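Local coordinates for protein polyphenol oxidase, chloroplastic (Malus domestica, PDB 6ELV) that oxidises mono- and o-diphenols to o-diquinones, the crystallised part being its separately expressed C-terminal domain, at residues Val29-Pro32 with Lys33-Arg37. Residues are numbered along the deposited sequence; the frame is centred on the assembly and turned at random.
Sequences VKRP and KQKKR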
ATOM      1  N   VAL A  29       5.380   7.160  -0.598  1.00  9.21           N
ATOM      2  CA  VAL A  29       5.678   6.518   0.679  1.00  9.75           C
ATOM      3  C   VAL A  29       7.192   6.432   0.835  1.00  9.16           C
ATOM      4  O   VAL A  29       7.884   5.902  -0.041  1.00  9.68           O
ATOM      5  CB  VAL A  29       5.022   5.127   0.775  1.00  9.85           C
ATOM      6  CG1 VAL A  29       5.265   4.518   2.145  1.00 10.97           C
ATOM      7  CG2 VAL A  29       3.533   5.234   0.503  1.00  9.95           C
ATOM      8  N   LYS A  30       7.700   6.949   1.945  1.00  9.97           N
ATOM      9  CA  LYS A  30       9.133   6.897   2.199  1.00 10.81           C
ATOM     10  C   LYS A  30       9.566   5.484   2.560  1.00  9.86           C
ATOM     11  O   LYS A  30       8.850   4.746   3.250  1.00 10.96           O
ATOM     12  CB  LYS A  30       9.487   7.838   3.343  1.00 12.47           C
ATOM     13  CG  LYS A  30       9.260   9.290   3.009  1.00 15.62           C
ATOM     14  CD  LYS A  30       9.602  10.167   4.191  1.00 21.11           C
ATOM     15  CE  LYS A  30       9.319  11.627   3.880  1.00 24.35           C
ATOM     16  NZ  LYS A  30       9.382  12.474   5.102  1.00 28.13           N
ATOM     17  N   ARG A  31      10.747   5.108   2.079  1.00  9.91           N
ATOM     18  CA  ARG A  31      11.383   3.880   2.507  1.00 10.41           C
ATOM     19  C   ARG A  31      11.928   4.069   3.918  1.00 11.17           C
ATOM     20  O   ARG A  31      11.961   5.190   4.432  1.00 12.51           O
ATOM     21  CB  ARG A  31      12.447   3.476   1.493  1.00 11.01           C
ATOM     22  CG  ARG A  31      11.831   3.062   0.173  1.00 11.23           C
ATOM     23  CD  ARG A  31      12.899   2.713  -0.819  1.00 11.48           C
ATOM     24  NE  ARG A  31      13.529   1.444  -0.487  1.00 10.68           N
ATOM     25  CZ  ARG A  31      14.665   1.020  -1.022  1.00 10.53           C
ATOM     26  NH1 ARG A  31      15.335   1.792  -1.879  1.00 11.76           N
ATOM     27  NH2 ARG A  31      15.141  -0.167  -0.684  1.00 11.53           N
ATOM     28  N   PRO A  32      12.326   2.984   4.592  1.00 11.90           N
ATOM     29  CA  PRO A  32      12.791   3.111   5.976  1.00 12.62           C
ATOM     30  C   PRO A  32      14.015   4.011   6.073  1.00 12.51           C
ATOM     31  O   PRO A  32      14.846   4.082   5.165  1.00 12.92           O
ATOM     32  CB  PRO A  32      13.123   1.665   6.373  1.00 14.48           C
ATOM     33  CG  PRO A  32      12.267   0.830   5.468  1.00 14.19           C
ATOM     34  CD  PRO A  32      12.292   1.572   4.170  1.00 12.66           C
ATOM     35  N   LYS A  33      14.120   4.692   7.213  1.00 14.03           N
ATOM     36  CA  LYS A  33      15.135   5.730   7.393  1.00 14.97           C
ATOM     37  C   LYS A  33      16.558   5.216   7.174  1.00 13.79           C
ATOM     38  O   LYS A  33      17.414   5.960   6.678  1.00 15.17           O
ATOM     39  CB  LYS A  33      14.996   6.332   8.791  1.00 18.40           C
ATOM     40  CG  LYS A  33      15.043   5.299   9.905  1.00 22.27           C
ATOM     41  CD  LYS A  33      14.705   5.905  11.261  1.00 25.58           C
ATOM     42  CE  LYS A  33      14.732   4.855  12.368  1.00 27.51           C
ATOM     43  NZ  LYS A  33      14.171   5.366  13.655  1.00 28.49           N
ATOM     44  N   GLN A  34      16.831   3.956   7.530  1.00 13.65           N
ATOM     45  CA  GLN A  34      18.177   3.411   7.367  1.00 14.97           C
ATOM     46  C   GLN A  34      18.592   3.358   5.905  1.00 14.90           C
ATOM     47  O   GLN A  34      19.788   3.394   5.601  1.00 16.41           O
ATOM     48  CB  GLN A  34      18.266   2.008   7.972  1.00 18.48           C
ATOM     49  CG  GLN A  34      18.138   1.952   9.483  1.00 22.47           C
ATOM     50  CD  GLN A  34      16.706   1.763   9.941  1.00 25.84           C
ATOM     51  OE1 GLN A  34      15.759   1.868   9.153  1.00 25.42           O
ATOM     52  NE2 GLN A  34      16.540   1.478  11.222  1.00 28.15           N
ATOM     53  N   LYS A  35      17.624   3.290   4.991  1.00 16.07           N
ATOM     54  CA  LYS A  35      17.941   3.270   3.572  1.00 17.43           C
ATOM     55  C   LYS A  35      18.434   4.616   3.056  1.00 18.22           C
ATOM     56  O   LYS A  35      19.046   4.655   1.989  1.00 18.06           O
ATOM     57  CB  LYS A  35      16.722   2.838   2.757  1.00 19.49           C
ATOM     58  CG  LYS A  35      16.300   1.396   2.944  1.00 20.07           C
ATOM     59  CD  LYS A  35      17.344   0.431   2.419  1.00 20.48           C
ATOM     60  CE  LYS A  35      16.793  -0.980   2.386  1.00 20.84           C
ATOM     61  NZ  LYS A  35      17.771  -1.954   1.849  1.00 20.23           N
ATOM     62  N   LYS A  36      18.151   5.722   3.759  1.00 20.60           N
ATOM     63  CA  LYS A  36      18.593   7.025   3.268  1.00 21.41           C
ATOM     64  C   LYS A  36      20.103   7.117   3.259  1.00 23.34           C
ATOM     65  O   LYS A  36      20.694   7.716   2.352  1.00 25.18           O
ATOM     66  CB  LYS A  36      18.023   8.147   4.131  1.00 23.98           C
ATOM     67  CG  LYS A  36      16.550   8.402   3.910  1.00 25.55           C
ATOM     68  CD  LYS A  36      16.130   9.739   4.488  1.00 26.07           C
ATOM     69  CE  LYS A  36      16.251   9.735   5.997  1.00 25.21           C
ATOM     70  NZ  LYS A  36      15.621  10.946   6.593  1.00 24.95           N
ATOM     71  N   ARG A  37      20.734   6.524   4.269  1.00 22.81           N
ATOM     72  CA  ARG A  37      22.173   6.594   4.437  1.00 24.82           C
ATOM     73  C   ARG A  37      22.870   5.586   3.531  1.00 21.11           C
ATOM     74  O   ARG A  37      23.877   5.911   2.891  1.00 24.56           O
ATOM     75  CB  ARG A  37      22.479   6.354   5.924  1.00 27.31           C
ATOM     76  CG  ARG A  37      23.909   6.518   6.321  1.00 30.28           C
ATOM     77  CD  ARG A  37      24.151   7.974   6.628  1.00 31.71           C
ATOM     78  NE  ARG A  37      25.559   8.189   6.852  1.00 32.97           N
ATOM     79  CZ  ARG A  37      26.420   8.384   5.861  1.00 32.72           C
ATOM     80  NH1 ARG A  37      25.969   8.371   4.608  1.00 33.95           N
ATOM     81  NH2 ARG A  37      27.705   8.576   6.131  1.00 33.64           N
TER
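Lys35 folds back beside Pro32 and brings its CG over the rim of one face of the Arg31 guanidinium, at the turn where the chain leaves strand 25-30 and enters the short, weakly bonded helix 34-37. The lysine side chain runs the same way as the proline ring, its CG 4.2 Å from Pro32 CD. With CG anti to its own carbonyl carbon (chi1 -68°), that atom stands about 4.0 Å above the guanidinium plane. A bend at chi2 (-66°) then carries CD and CE past the arginine's NH2. There Lys35 CE comes to 3.6 Å from Arg31 NH2, the two side chains meeting at a slant.

The turn itself is closed by a backbone bond. Lys35 N donates to Pro32 O at 2.9 Å with an N-H...O angle of 146°, and Lys36 N bonds to Lys33 O; both bonds span three residues. Farther along the proline, near CB, Gln34 bends its amide back until OE1 lies 3.8 Å from Pro32 CB. Deeper in, Pro32 rests on Ile141 of strand 135-142 and on Phe143.

Two cationic ends finish close together, Arg31 NH2 and Lys35 NZ being 4.1 Å apart, yet each has partners elsewhere. Arg31 NE forms a salt bridge with Glu47 and NH1 reaches the carbonyls of Glu118 and of the calcium ligand Asp120; Lys35 NZ bonds to the carbonyl oxygens of Lys39 and Ala41. An alanine in place of Lys35 would probably leave those two carbonyls without their ammonium donor and uncover part of the guanidinium face. The like charges are thus probably tolerated because the Glu47 carboxylate and backbone oxygens offset them, letting methylene packing bring the two chains together.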